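PDB 1RC6: (S)-ureidoglycine aminohydrolase from Escherichia coli, which hydrolyses (S)-ureidoglycine to (S)-ureidoglycolate and ammonia in allantoin degradation, with manganese as its cofactor. Local coordinates for residues Ile38-Leu50 and Tyr62-Phe76. Numbering follows the deposited sequence.
Sequences IIPGFENCDATIL and YLVTLHQNGGNQQGF
Asp46 to Ile49 and Tyr62 to Leu66 form the arms of an antiparallel beta hairpin at the edge of the sheet in the N-terminal cupin domain. Strand 46-49 is outermost in this chain; strand 60-67 continues the sheet to strand 127-135. Paired backbone bonds link Asp46 with Thr65 and Thr48 with Leu63; in the latter pair, Thr48 N donates to Leu63 O (3.0 Å) and Leu63 N returns a bond to Thr48 O. Both strands then turn a corner, at Asn44-Cys45 and Gln68-Asn69, and pairing resumes at Glu43 and Gly71, with Glu43 N on Gly71 O at 3.1 Å and Gly71 N on Glu43 O. At the bend Asn44 O accepts from the backbone N of His67, and His67 opens a type II turn closed by Gly70 N on His67 O.

On the face carrying Cys45, Ala47 and Ile49, the side chains form an apolar layer. Val64 splits its branches: CG1, anti to the backbone N (chi1 -171°), meets Cys45 SG at 3.8 Å, while CG2 reaches Ala47 CB. Tyr62 lies alongside Ile49, and Ile39 CD1 comes to the edge of the tyrosine ring, 3.6 Å from Tyr62 CE2. The other face has Thr48 and Leu63 side by side, with Thr48 CG2 against Leu63 CB (3.8 Å). Further along, the Asp46 carboxylate sits at the edge of the His67 imidazole.

Beyond the corner, the Phe42 ring packs on Phe119 of strand 118-121, and Phe42 CZ lies 4.1 Å from Phe76 CD1. The Asn72 amide stands nearly upright on the Phe42 ring, the planes 85° apart, and brings ND2 over one face, 3.3 Å from Phe42 CE1. Its other end makes an Asx motif: Asn72 OD1 accepts from Gly75 N at 2.8 Å.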
loop_
_atom_site.group_PDB
_atom_site.type_symbol
_atom_site.label_atom_id
_atom_site.label_comp_id
_atom_site.label_asym_id
_atom_site.label_seq_id
_atom_site.Cartn_x
_atom_site.Cartn_y
_atom_site.Cartn_z
ATOM N N ILE A 38 12.632 9.972 -9.736
ATOM C CA ILE A 38 13.779 9.233 -10.246
ATOM C C ILE A 38 14.464 8.668 -9.025
ATOM O O ILE A 38 15.123 9.396 -8.308
ATOM C CB ILE A 38 14.778 10.146 -10.961
ATOM C CG1 ILE A 38 14.175 10.661 -12.269
ATOM C CG2 ILE A 38 16.079 9.404 -11.181
ATOM C CD1 ILE A 38 13.808 9.572 -13.229
ATOM N N ILE A 39 14.301 7.375 -8.783
ATOM C CA ILE A 39 14.917 6.755 -7.621
ATOM C C ILE A 39 16.024 5.794 -8.039
ATOM O O ILE A 39 15.782 4.840 -8.774
ATOM C CB ILE A 39 13.882 5.963 -6.794
ATOM C CG1 ILE A 39 12.719 6.877 -6.396
ATOM C CG2 ILE A 39 14.541 5.386 -5.547
ATOM C CD1 ILE A 39 11.588 6.149 -5.699
ATOM N N PRO A 40 17.256 6.035 -7.573
ATOM C CA PRO A 40 18.351 5.130 -7.945
ATOM C C PRO A 40 17.997 3.655 -7.667
ATOM O O PRO A 40 17.428 3.311 -6.627
ATOM C CB PRO A 40 19.525 5.639 -7.103
ATOM C CG PRO A 40 18.860 6.312 -5.934
ATOM C CD PRO A 40 17.692 7.024 -6.573
ATOM N N GLY A 41 18.325 2.795 -8.626
ATOM C CA GLY A 41 18.023 1.386 -8.504
ATOM C C GLY A 41 16.785 1.005 -9.300
ATOM O O GLY A 41 16.598 -0.154 -9.652
ATOM N N PHE A 42 15.918 1.966 -9.579
ATOM C CA PHE A 42 14.717 1.646 -10.336
ATOM C C PHE A 42 14.965 1.914 -11.822
ATOM O O PHE A 42 15.222 3.047 -12.228
ATOM C CB PHE A 42 13.523 2.449 -9.803
ATOM C CG PHE A 42 13.105 2.064 -8.389
ATOM C CD1 PHE A 42 13.926 2.363 -7.288
ATOM C CD2 PHE A 42 11.899 1.396 -8.157
ATOM C CE1 PHE A 42 13.546 2.000 -5.976
ATOM C CE2 PHE A 42 11.505 1.023 -6.853
ATOM C CZ PHE A 42 12.332 1.328 -5.756
ATOM N N GLU A 43 14.911 0.852 -12.624
ATOM C CA GLU A 43 15.149 0.957 -14.057
ATOM C C GLU A 43 13.902 0.652 -14.860
ATOM O O GLU A 43 13.077 -0.167 -14.457
ATOM C CB GLU A 43 16.235 -0.020 -14.484
ATOM C CG GLU A 43 17.489 0.025 -13.655
ATOM C CD GLU A 43 18.264 1.294 -13.866
ATOM O OE1 GLU A 43 19.340 1.441 -13.246
ATOM O OE2 GLU A 43 17.794 2.141 -14.658
ATOM N N ASN A 44 13.779 1.318 -16.001
ATOM C CA ASN A 44 12.658 1.114 -16.910
ATOM C C ASN A 44 11.280 1.017 -16.252
ATOM O O ASN A 44 10.534 0.059 -16.492
ATOM C CB ASN A 44 12.920 -0.142 -17.730
ATOM C CG ASN A 44 14.301 -0.149 -18.329
ATOM O OD1 ASN A 44 14.710 0.817 -18.963
ATOM N ND2 ASN A 44 15.031 -1.240 -18.133
ATOM N N CYS A 45 10.938 2.022 -15.450
ATOM C CA CYS A 45 9.655 2.046 -14.754
ATOM C C CYS A 45 9.422 3.435 -14.181
ATOM O O CYS A 45 10.378 4.155 -13.899
ATOM C CB CYS A 45 9.670 1.059 -13.590
ATOM S SG CYS A 45 10.816 1.585 -12.280
ATOM N N ASP A 46 8.157 3.794 -13.994
ATOM C CA ASP A 46 7.810 5.090 -13.428
ATOM C C ASP A 46 7.523 4.916 -11.941
ATOM O O ASP A 46 6.578 4.224 -11.564
ATOM C CB ASP A 46 6.570 5.671 -14.112
ATOM C CG ASP A 46 6.763 5.864 -15.598
ATOM O OD1 ASP A 46 7.873 6.284 -15.979
ATOM O OD2 ASP A 46 5.805 5.605 -16.371
ATOM N N ALA A 47 8.344 5.524 -11.095
ATOM C CA ALA A 47 8.119 5.410 -9.658
ATOM C C ALA A 47 7.577 6.713 -9.110
ATOM O O ALA A 47 8.064 7.800 -9.419
ATOM C CB ALA A 47 9.404 5.039 -8.927
ATOM N N THR A 48 6.543 6.604 -8.299
ATOM C CA THR A 48 5.969 7.783 -7.713
ATOM C C THR A 48 5.791 7.594 -6.215
ATOM O O THR A 48 4.987 6.790 -5.757
ATOM C CB THR A 48 4.641 8.132 -8.418
ATOM O OG1 THR A 48 3.809 8.877 -7.526
ATOM C CG2 THR A 48 3.928 6.879 -8.882
ATOM N N ILE A 49 6.601 8.321 -5.461
ATOM C CA ILE A 49 6.568 8.292 -4.003
ATOM C C ILE A 49 5.246 8.876 -3.479
ATOM O O ILE A 49 4.762 9.886 -3.995
ATOM C CB ILE A 49 7.732 9.105 -3.446
ATOM C CG1 ILE A 49 9.047 8.477 -3.890
ATOM C CG2 ILE A 49 7.647 9.185 -1.953
ATOM C CD1 ILE A 49 10.243 9.378 -3.685
ATOM N N LEU A 50 4.672 8.236 -2.458
ATOM C CA LEU A 50 3.407 8.676 -1.873
ATOM C C LEU A 50 3.607 9.224 -0.467
ATOM O O LEU A 50 4.060 10.339 -0.302
ATOM C CB LEU A 50 2.417 7.514 -1.872
ATOM C CG LEU A 50 2.238 6.955 -3.295
ATOM C CD1 LEU A 50 1.293 5.772 -3.285
ATOM C CD2 LEU A 50 1.708 8.036 -4.206
ATOM N N TYR A 62 5.134 3.521 -2.085
ATOM C CA TYR A 62 5.234 3.898 -3.487
ATOM C C TYR A 62 4.247 3.206 -4.392
ATOM O O TYR A 62 3.643 2.190 -4.049
ATOM C CB TYR A 62 6.612 3.544 -4.063
ATOM C CG TYR A 62 7.814 3.725 -3.173
ATOM C CD1 TYR A 62 7.919 3.061 -1.949
ATOM C CD2 TYR A 62 8.866 4.548 -3.568
ATOM C CE1 TYR A 62 9.049 3.219 -1.133
ATOM C CE2 TYR A 62 10.000 4.710 -2.764
ATOM C CZ TYR A 62 10.083 4.045 -1.555
ATOM O OH TYR A 62 11.207 4.218 -0.788
ATOM N N LEU A 63 4.120 3.771 -5.581
ATOM C CA LEU A 63 3.287 3.215 -6.621
ATOM C C LEU A 63 4.286 3.151 -7.770
ATOM O O LEU A 63 4.907 4.153 -8.114
ATOM C CB LEU A 63 2.135 4.147 -6.949
ATOM C CG LEU A 63 1.079 3.602 -7.913
ATOM C CD1 LEU A 63 -0.110 4.557 -7.906
ATOM C CD2 LEU A 63 1.646 3.465 -9.328
ATOM N N VAL A 64 4.474 1.974 -8.347
ATOM C CA VAL A 64 5.442 1.848 -9.418
ATOM C C VAL A 64 4.921 1.034 -10.584
ATOM O O VAL A 64 4.531 -0.129 -10.420
ATOM C CB VAL A 64 6.745 1.178 -8.908
ATOM C CG1 VAL A 64 7.820 1.251 -9.979
ATOM C CG2 VAL A 64 7.215 1.849 -7.625
ATOM N N THR A 65 4.890 1.638 -11.766
ATOM C CA THR A 65 4.454 0.879 -12.926
ATOM C C THR A 65 5.738 0.419 -13.632
ATOM O O THR A 65 6.607 1.228 -14.007
ATOM C CB THR A 65 3.578 1.711 -13.893
ATOM O OG1 THR A 65 4.418 2.523 -14.712
ATOM C CG2 THR A 65 2.613 2.595 -13.115
ATOM N N LEU A 66 5.851 -0.895 -13.783
ATOM C CA LEU A 66 7.010 -1.503 -14.410
ATOM C C LEU A 66 6.846 -1.678 -15.898
ATOM O O LEU A 66 5.881 -2.282 -16.362
ATOM C CB LEU A 66 7.267 -2.860 -13.776
ATOM C CG LEU A 66 7.282 -2.796 -12.246
ATOM C CD1 LEU A 66 7.114 -4.196 -11.687
ATOM C CD2 LEU A 66 8.581 -2.127 -11.756
ATOM N N HIS A 67 7.787 -1.135 -16.651
ATOM C CA HIS A 67 7.761 -1.303 -18.093
ATOM C C HIS A 67 8.566 -2.576 -18.380
ATOM O O HIS A 67 8.894 -3.324 -17.448
ATOM C CB HIS A 67 8.365 -0.069 -18.761
ATOM C CG HIS A 67 7.531 1.159 -18.582
ATOM N ND1 HIS A 67 8.001 2.302 -17.966
ATOM C CD2 HIS A 67 6.225 1.392 -18.857
ATOM C CE1 HIS A 67 7.018 3.179 -17.862
ATOM N NE2 HIS A 67 5.930 2.651 -18.394
ATOM N N GLN A 68 8.872 -2.844 -19.645
ATOM C CA GLN A 68 9.640 -4.036 -19.964
ATOM C C GLN A 68 10.985 -3.997 -19.248
ATOM O O GLN A 68 11.768 -3.066 -19.429
ATOM C CB GLN A 68 9.849 -4.136 -21.464
ATOM C CG GLN A 68 8.559 -4.032 -22.223
ATOM C CD GLN A 68 8.735 -4.206 -23.704
ATOM O OE1 GLN A 68 9.777 -3.851 -24.270
ATOM N NE2 GLN A 68 7.710 -4.735 -24.351
ATOM N N ASN A 69 11.235 -5.013 -18.428
ATOM C CA ASN A 69 12.467 -5.109 -17.658
ATOM C C ASN A 69 12.531 -4.075 -16.557
ATOM O O ASN A 69 13.599 -3.796 -16.010
ATOM C CB ASN A 69 13.685 -4.958 -18.559
ATOM C CG ASN A 69 13.851 -6.126 -19.495
ATOM O OD1 ASN A 69 13.292 -6.135 -20.594
ATOM N ND2 ASN A 69 14.607 -7.135 -19.057
ATOM N N GLY A 70 11.378 -3.505 -16.236
ATOM C CA GLY A 70 11.328 -2.506 -15.195
ATOM C C GLY A 70 11.291 -3.189 -13.846
ATOM O O GLY A 70 10.662 -4.239 -13.688
ATOM N N GLY A 71 11.975 -2.598 -12.876
ATOM C CA GLY A 71 12.006 -3.163 -11.550
ATOM C C GLY A 71 13.244 -2.665 -10.850
ATOM O O GLY A 71 13.809 -1.626 -11.222
ATOM N N ASN A 72 13.675 -3.401 -9.834
ATOM C CA ASN A 72 14.860 -3.026 -9.090
ATOM C C ASN A 72 15.669 -4.273 -8.847
ATOM O O ASN A 72 15.274 -5.157 -8.085
ATOM C CB ASN A 72 14.468 -2.376 -7.765
ATOM C CG ASN A 72 15.654 -1.794 -7.034
ATOM O OD1 ASN A 72 16.629 -2.491 -6.750
ATOM N ND2 ASN A 72 15.575 -0.506 -6.719
ATOM N N GLN A 73 16.804 -4.340 -9.519
ATOM C CA GLN A 73 17.700 -5.474 -9.421
ATOM C C GLN A 73 18.781 -5.207 -8.388
ATOM O O GLN A 73 19.560 -6.080 -8.047
ATOM C CB GLN A 73 18.328 -5.722 -10.785
ATOM C CG GLN A 73 17.311 -5.959 -11.886
ATOM C CD GLN A 73 16.756 -7.364 -11.867
ATOM O OE1 GLN A 73 16.291 -7.845 -10.837
ATOM N NE2 GLN A 73 16.794 -8.031 -13.013
ATOM N N GLN A 74 18.815 -3.988 -7.882
ATOM C CA GLN A 74 19.810 -3.604 -6.908
ATOM C C GLN A 74 19.499 -4.038 -5.489
ATOM O O GLN A 74 20.406 -4.265 -4.705
ATOM C CB GLN A 74 19.988 -2.098 -6.943
ATOM C CG GLN A 74 20.840 -1.538 -5.827
ATOM C CD GLN A 74 21.013 -0.036 -5.960
ATOM O OE1 GLN A 74 21.436 0.457 -7.010
ATOM N NE2 GLN A 74 20.685 0.702 -4.899
ATOM N N GLY A 75 18.223 -4.160 -5.156
ATOM C CA GLY A 75 17.867 -4.545 -3.806
ATOM C C GLY A 75 17.155 -3.379 -3.146
ATOM O O GLY A 75 17.763 -2.341 -2.881
ATOM N N PHE A 76 15.866 -3.562 -2.868
ATOM C CA PHE A 76 15.045 -2.522 -2.280
ATOM C C PHE A 76 15.210 -2.248 -0.789
ATOM O O PHE A 76 15.397 -1.087 -0.389
ATOM C CB PHE A 76 13.570 -2.800 -2.585
ATOM C CG PHE A 76 12.623 -1.808 -1.966
ATOM C CD1 PHE A 76 12.817 -0.441 -2.135
ATOM C CD2 PHE A 76 11.531 -2.243 -1.218
ATOM C CE1 PHE A 76 11.934 0.485 -1.568
ATOM C CE2 PHE A 76 10.641 -1.330 -0.647
ATOM C CZ PHE A 76 10.842 0.036 -0.822
#